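Fructose-bisphosphate aldolase class I (Thermoproteus tenax, PDB 1W8S) is a class I aldolase of the DeoC/LacD family, folded as a TIM barrel and found here in an assembly of five chains. Local coordinates at residues 94-97 with 98-102; 131-134 with 135-138; 241-244 with 245-248. The protein carries 2 engineered substitutions. All coordinates share one frame; numbering follows the deposited sequence.

Contacts 2 and 3 lie on outer helices of the TIM barrel, and contact 1 joins a loop after strand 93-94 to the start of helix 98-103; all three are 17 to 19 Å from the centre of the chain. Contacts 1 and 2 are neighbours, their centres about 11 Å apart, and touch directly: the Phe137 ring of contact 2 packs on helix 98-103, with Phe137 CZ 3.5 Å from Glu99 CB and Phe137 CD2 3.9 Å from Val98 CG1. Contact 3 sits on the opposite side of the chain's centre, with centres about 31 Å from contact 1 and about 34 Å from contact 2. Its Leu247 side chain lies about 9 Å from the bound FBP, without touching it.

Contact 1. Residues 94-97 with 98-102; sequences ANCS and VEEAV
Glu100 folds back from the first turn of helix 98-103 onto Ser97, the N-cap residue just before the helix. Glu100 CB lies 3.5 Å from Ser97 OG and 3.8 Å from Cys96 SG, so the cysteine sulfur packs beside the base of the side chain. The next carbon, CG, stands anti to the carbonyl carbon (chi1 -71°), which directs the chain over the serine and brings Glu100 CG to 3.2 Å from Ser97 OG. Glu100 CD follows, 3.4 Å from Ser97 OG. At the tip Glu100 OE1 accepts two bonds. Ser97 OG donates to the anti lone pair of Glu100 OE1 over 2.7 Å, and Ser97 N reaches the same oxygen at 3.1 Å, on the anti side but 31° out of the carboxylate plane. The other oxygen, Glu100 OE2, forms a salt bridge with Arg62, so both ends of the carboxylate are held, which probably limits its rotation. In the other direction, Ser97 OG accepts from Glu100 N at 3.1 Å, while Ser97 O takes Ala101 N at 3.0 Å and begins the regular helical bonding. Each side chain thus accepts from the other residue's backbone N-H, which defines the capping box of a helix N-terminus.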
loop_
_atom_site.group_PDB
_atom_site.type_symbol
_atom_site.label_atom_id
_atom_site.label_comp_id
_atom_site.label_asym_id
_atom_site.label_seq_id
_atom_site.Cartn_x
_atom_site.Cartn_y
_atom_site.Cartn_z
ATOM N N ALA E 94 11.678 2.289 -7.532
ATOM C CA ALA E 94 13.045 2.498 -7.119
ATOM C C ALA E 94 13.607 1.259 -6.487
ATOM O O ALA E 94 12.951 0.615 -5.666
ATOM C CB ALA E 94 13.126 3.671 -6.123
ATOM N N ASN E 95 14.813 0.892 -6.891
ATOM C CA ASN E 95 15.560 -0.178 -6.232
ATOM C C ASN E 95 16.756 0.373 -5.455
ATOM O O ASN E 95 17.593 -0.399 -4.942
ATOM C CB ASN E 95 16.044 -1.232 -7.243
ATOM C CG ASN E 95 16.898 -0.660 -8.315
ATOM O OD1 ASN E 95 18.023 -0.230 -8.061
ATOM N ND2 ASN E 95 16.383 -0.650 -9.536
ATOM N N CYS E 96 16.846 1.692 -5.401
ATOM C CA CYS E 96 17.958 2.440 -4.800
ATOM C C CYS E 96 17.439 3.769 -4.324
ATOM O O CYS E 96 16.547 4.341 -4.971
ATOM C CB CYS E 96 19.039 2.684 -5.852
ATOM S SG CYS E 96 20.634 3.287 -5.241
ATOM N N SER E 97 18.017 4.283 -3.234
ATOM C CA SER E 97 17.719 5.623 -2.716
ATOM C C SER E 97 18.711 6.616 -3.248
ATOM O O SER E 97 19.818 6.242 -3.706
ATOM C CB SER E 97 17.802 5.662 -1.200
ATOM O OG SER E 97 19.071 5.314 -0.710
ATOM N N VAL E 98 18.349 7.888 -3.181
ATOM C CA VAL E 98 19.271 8.948 -3.531
ATOM C C VAL E 98 20.465 8.926 -2.606
ATOM O O VAL E 98 21.580 9.154 -3.042
ATOM C CB VAL E 98 18.567 10.312 -3.450
ATOM C CG1 VAL E 98 19.556 11.453 -3.540
ATOM C CG2 VAL E 98 17.498 10.390 -4.543
ATOM N N GLU E 99 20.252 8.671 -1.316
ATOM C CA GLU E 99 21.389 8.664 -0.378
ATOM C C GLU E 99 22.422 7.587 -0.799
ATOM O O GLU E 99 23.639 7.811 -0.763
ATOM C CB GLU E 99 20.901 8.443 1.063
ATOM C CG GLU E 99 22.035 8.273 2.065
ATOM C CD GLU E 99 21.599 8.158 3.531
ATOM O OE1 GLU E 99 20.475 8.538 3.868
ATOM O OE2 GLU E 99 22.447 7.749 4.324
ATOM N N GLU E 100 21.935 6.411 -1.204
ATOM C CA GLU E 100 22.833 5.341 -1.608
ATOM C C GLU E 100 23.540 5.713 -2.915
ATOM O O GLU E 100 24.705 5.379 -3.103
ATOM C CB GLU E 100 22.088 4.032 -1.788
ATOM C CG GLU E 100 21.613 3.419 -0.493
ATOM C CD GLU E 100 20.602 2.334 -0.714
ATOM O OE1 GLU E 100 19.464 2.666 -1.075
ATOM O OE2 GLU E 100 20.963 1.153 -0.563
ATOM N N ALA E 101 22.839 6.404 -3.805
ATOM C CA ALA E 101 23.438 6.903 -5.058
ATOM C C ALA E 101 24.636 7.824 -4.803
ATOM O O ALA E 101 25.673 7.735 -5.477
ATOM C CB ALA E 101 22.400 7.600 -5.890
ATOM N N VAL E 102 24.473 8.723 -3.833
ATOM C CA VAL E 102 25.544 9.559 -3.398
ATOM C C VAL E 102 26.729 8.720 -2.957
ATOM O O VAL E 102 27.855 8.954 -3.421
ATOM C CB VAL E 102 25.093 10.500 -2.280
ATOM C CG1 VAL E 102 26.291 11.188 -1.650
ATOM C CG2 VAL E 102 24.132 11.535 -2.886
#

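Contact 2. Residues 131-134 with 135-138; sequences KRDA and VKFD
Phe137 lies against the backbone of Asp133, one turn earlier in helix 120-137, and this is where the packing is close. Phe137 N donates to Asp133 O over 2.9 Å, and the ring is turned so that the same carbonyl oxygen meets its edge in the ring plane, with Phe137 CD2 3.3 Å from Asp133 O. Phe137 CG is anti to the carbonyl carbon (chi1 -75°), which keeps the ring beside the helix, where it also packs on helix 98-103. One methyl of Val135 lies on Lys131. Val135 N bonds to Lys131 O at 3.1 Å, and Val135 CG2 settles 3.5 Å from Lys131 O and 4.0 Å from Lys131 CE, the two side chains crossing at a slant. The bend of the lysine at chi2 (56°) brings this methylene within touch of the valine, while its ammonium goes on to Gly172 O and to a salt bridge with Glu66 of the third subunit.

The solvent side is looser. Lys136 runs extended from the helix, and its NZ stays 4.8 Å from Asp133 OD1, too far for direct contact between the opposite charges. A water bridges them, donating to Asp133 OD1 at 2.6 Å and accepting from Lys136 NZ. This water bridge ties the two residues with little direct side-chain packing between them, although the lysine ammonium may still favour the ionised aspartate. Beyond Phe137 the chain leaves helical geometry at Asp138. Its positive phi (52°), with two bonds back into the last turn, that of Asp138 N to Val135 O being weak, makes a Schellman motif, closing the helix of the beta-alpha-beta unit that links strands 108-113 and 141-145 of the TIM barrel.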
loop_
_atom_site.group_PDB
_atom_site.type_symbol
_atom_site.label_atom_id
_atom_site.label_comp_id
_atom_site.label_asym_id
_atom_site.label_seq_id
_atom_site.Cartn_x
_atom_site.Cartn_y
_atom_site.Cartn_z
ATOM N N LYS E 131 12.574 13.286 -5.663
ATOM C CA LYS E 131 12.793 14.722 -5.876
ATOM C C LYS E 131 13.199 15.466 -4.577
ATOM O O LYS E 131 14.200 16.183 -4.548
ATOM C CB LYS E 131 11.535 15.351 -6.484
ATOM C CG LYS E 131 11.544 16.888 -6.620
ATOM C CD LYS E 131 12.704 17.434 -7.410
ATOM C CE LYS E 131 12.595 18.984 -7.540
ATOM N NZ LYS E 131 13.701 19.627 -8.362
ATOM N N ARG E 132 12.483 15.229 -3.492
ATOM C CA ARG E 132 12.814 15.852 -2.200
ATOM C C ARG E 132 14.242 15.435 -1.749
ATOM O O ARG E 132 14.996 16.251 -1.232
ATOM C CB ARG E 132 11.793 15.419 -1.156
ATOM C CG ARG E 132 11.953 16.012 0.228
ATOM C CD ARG E 132 10.791 15.603 1.127
ATOM N NE ARG E 132 10.523 16.607 2.149
ATOM C CZ ARG E 132 9.423 16.623 2.922
ATOM N NH1 ARG E 132 8.504 15.667 2.825
ATOM N NH2 ARG E 132 9.278 17.564 3.824
ATOM N N ASP E 133 14.580 14.182 -1.969
ATOM C CA ASP E 133 15.901 13.677 -1.590
ATOM C C ASP E 133 16.988 14.242 -2.516
ATOM O O ASP E 133 18.079 14.560 -2.067
ATOM C CB ASP E 133 15.921 12.170 -1.636
ATOM C CG ASP E 133 15.454 11.526 -0.366
ATOM O OD1 ASP E 133 15.329 12.219 0.677
ATOM O OD2 ASP E 133 15.288 10.281 -0.327
ATOM N N ALA E 134 16.690 14.404 -3.798
ATOM C CA ALA E 134 17.637 15.030 -4.750
ATOM C C ALA E 134 18.034 16.446 -4.324
ATOM O O ALA E 134 19.211 16.818 -4.371
ATOM C CB ALA E 134 17.073 15.024 -6.178
ATOM N N VAL E 135 17.039 17.221 -3.884
ATOM C CA VAL E 135 17.254 18.578 -3.402
ATOM C C VAL E 135 18.077 18.534 -2.127
ATOM O O VAL E 135 19.010 19.312 -1.962
ATOM C CB VAL E 135 15.897 19.319 -3.191
ATOM C CG1 VAL E 135 16.082 20.659 -2.464
ATOM C CG2 VAL E 135 15.199 19.503 -4.531
ATOM N N LYS E 136 17.763 17.610 -1.231
ATOM C CA LYS E 136 18.456 17.516 0.055
ATOM C C LYS E 136 19.960 17.203 -0.142
ATOM O O LYS E 136 20.822 17.743 0.556
ATOM C CB LYS E 136 17.802 16.406 0.894
ATOM C CG LYS E 136 18.545 15.990 2.141
ATOM C CD LYS E 136 17.649 14.991 2.940
ATOM C CE LYS E 136 18.379 14.324 4.061
ATOM N NZ LYS E 136 17.570 13.285 4.759
ATOM N N PHE E 137 20.238 16.269 -1.044
ATOM C CA PHE E 137 21.610 15.803 -1.310
ATOM C C PHE E 137 22.292 16.603 -2.436
ATOM O O PHE E 137 23.438 16.328 -2.763
ATOM C CB PHE E 137 21.584 14.307 -1.626
ATOM C CG PHE E 137 21.368 13.436 -0.397
ATOM C CD1 PHE E 137 22.437 13.121 0.413
ATOM C CD2 PHE E 137 20.091 12.970 -0.030
ATOM C CE1 PHE E 137 22.254 12.338 1.538
ATOM C CE2 PHE E 137 19.903 12.191 1.104
ATOM C CZ PHE E 137 20.990 11.879 1.898
ATOM N N ASP E 138 21.591 17.603 -2.979
ATOM C CA ASP E 138 22.091 18.469 -4.079
ATOM C C ASP E 138 22.604 17.624 -5.257
ATOM O O ASP E 138 23.699 17.862 -5.764
ATOM C CB ASP E 138 23.195 19.401 -3.532
ATOM C CG ASP E 138 23.315 20.711 -4.311
ATOM O OD1 ASP E 138 22.291 21.394 -4.572
ATOM O OD2 ASP E 138 24.414 21.123 -4.702
HETATM O O HOH W 1 16.241 11.507 3.061
#

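Contact 3. Residues 241-244 with 245-248; sequences LKFA and RALA
Leu241 O accepts the shortest bond of this contact, from Arg245 N over 2.9 Å with a nearly straight N-H...O angle of 165°. It is an i to i+4 bond within helix 240-253, one of the helices that wrap the TIM barrel. The same oxygen also has the arginine chain lying close against it, with Arg245 CG 3.2 Å from Leu241 O. Three further backbone bonds continue the pattern, joining Lys242 to Ala246, Phe243 to Leu247 and Ala244 to Ala248.

On the outer side Arg245 turns back over Leu241. Bends at chi2 and chi3 carry its flat guanidinium across the leucine tip, so that Leu241 CD1 lies 3.8 Å above the Arg245 guanidinium plane, over its centre. The second methyl sits nearer one end, with Leu241 CD2 3.3 Å from Arg245 NH2. The contact is therefore apolar packing against one face of a charged group, and involves no hydrogen bond between the side chains. Leu241 in turn packs on Leu49, Asp52 and Ala53 of helix 43-53.

Elsewhere on the helix, the buried side chains Phe243 and Leu247 meet as another pair four residues apart. The Phe243 ring also rests on Phe213 and Leu214 of helix 210-222, while Leu247 touches Leu214 and Val234, so this pair joins helix 240-253 to the neighbouring helices 210-222 and 232-235. Phe243 CG is anti to the backbone N (chi1 -172°), which brings one ring face under Leu247, the side chains crossing at an angle. Leu247 CG stands 4.2 Å above the Phe243 ring plane, offset toward the rim, and Leu247 CD1 is 3.9 Å from Phe243 CE2.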
loop_
_atom_site.group_PDB
_atom_site.type_symbol
_atom_site.label_atom_id
_atom_site.label_comp_id
_atom_site.label_asym_id
_atom_site.label_seq_id
_atom_site.Cartn_x
_atom_site.Cartn_y
_atom_site.Cartn_z
ATOM N N LEU E 241 33.374 2.624 -31.047
ATOM C CA LEU E 241 34.218 3.777 -30.746
ATOM C C LEU E 241 34.303 4.764 -31.910
ATOM O O LEU E 241 34.162 5.968 -31.689
ATOM C CB LEU E 241 35.596 3.340 -30.301
ATOM C CG LEU E 241 36.568 4.490 -30.036
ATOM C CD1 LEU E 241 36.074 5.414 -28.924
ATOM C CD2 LEU E 241 37.929 3.909 -29.729
ATOM N N LYS E 242 34.502 4.266 -33.133
ATOM C CA LYS E 242 34.531 5.120 -34.331
ATOM C C LYS E 242 33.254 5.949 -34.448
ATOM O O LYS E 242 33.298 7.163 -34.608
ATOM C CB LYS E 242 34.720 4.279 -35.603
ATOM C CG LYS E 242 34.921 5.100 -36.892
ATOM C CD LYS E 242 35.161 4.214 -38.129
ATOM C CE LYS E 242 35.536 5.055 -39.352
ATOM N NZ LYS E 242 36.996 4.961 -39.688
ATOM N N PHE E 243 32.114 5.281 -34.317
ATOM C CA PHE E 243 30.839 5.960 -34.427
ATOM C C PHE E 243 30.582 6.901 -33.258
ATOM O O PHE E 243 30.037 7.987 -33.440
ATOM C CB PHE E 243 29.701 4.959 -34.576
ATOM C CG PHE E 243 28.393 5.601 -34.882
ATOM C CD1 PHE E 243 28.267 6.468 -35.966
ATOM C CD2 PHE E 243 27.293 5.366 -34.091
ATOM C CE1 PHE E 243 27.065 7.073 -36.237
ATOM C CE2 PHE E 243 26.089 5.964 -34.369
ATOM C CZ PHE E 243 25.979 6.820 -35.447
ATOM N N ALA E 244 30.997 6.505 -32.063
ATOM C CA ALA E 244 30.859 7.353 -30.873
ATOM C C ALA E 244 31.618 8.672 -31.066
ATOM O O ALA E 244 31.093 9.739 -30.804
ATOM C CB ALA E 244 31.361 6.622 -29.632
ATOM N N ARG E 245 32.831 8.585 -31.576
ATOM C CA ARG E 245 33.627 9.784 -31.863
ATOM C C ARG E 245 32.971 10.653 -32.948
ATOM O O ARG E 245 33.019 11.870 -32.868
ATOM C CB ARG E 245 35.048 9.400 -32.270
ATOM C CG ARG E 245 35.832 8.677 -31.161
ATOM C CD ARG E 245 37.295 9.050 -31.065
ATOM N NE ARG E 245 38.201 7.898 -31.052
ATOM C CZ ARG E 245 39.116 7.610 -30.105
ATOM N NH1 ARG E 245 39.268 8.357 -29.019
ATOM N NH2 ARG E 245 39.891 6.543 -30.250
ATOM N N ALA E 246 32.347 10.033 -33.946
ATOM C CA ALA E 246 31.585 10.792 -34.946
ATOM C C ALA E 246 30.426 11.562 -34.297
ATOM O O ALA E 246 30.155 12.692 -34.652
ATOM C CB ALA E 246 31.069 9.875 -36.045
ATOM N N LEU E 247 29.757 10.945 -33.328
ATOM C CA LEU E 247 28.674 11.598 -32.597
ATOM C C LEU E 247 29.182 12.747 -31.756
ATOM O O LEU E 247 28.530 13.769 -31.673
ATOM C CB LEU E 247 27.966 10.594 -31.678
ATOM C CG LEU E 247 27.032 9.621 -32.384
ATOM C CD1 LEU E 247 26.668 8.442 -31.471
ATOM C CD2 LEU E 247 25.785 10.335 -32.833
ATOM N N ALA E 248 30.357 12.579 -31.148
ATOM C CA ALA E 248 30.980 13.636 -30.370
ATOM C C ALA E 248 31.243 14.882 -31.251
ATOM O O ALA E 248 30.923 16.004 -30.841
ATOM C CB ALA E 248 32.297 13.131 -29.734
#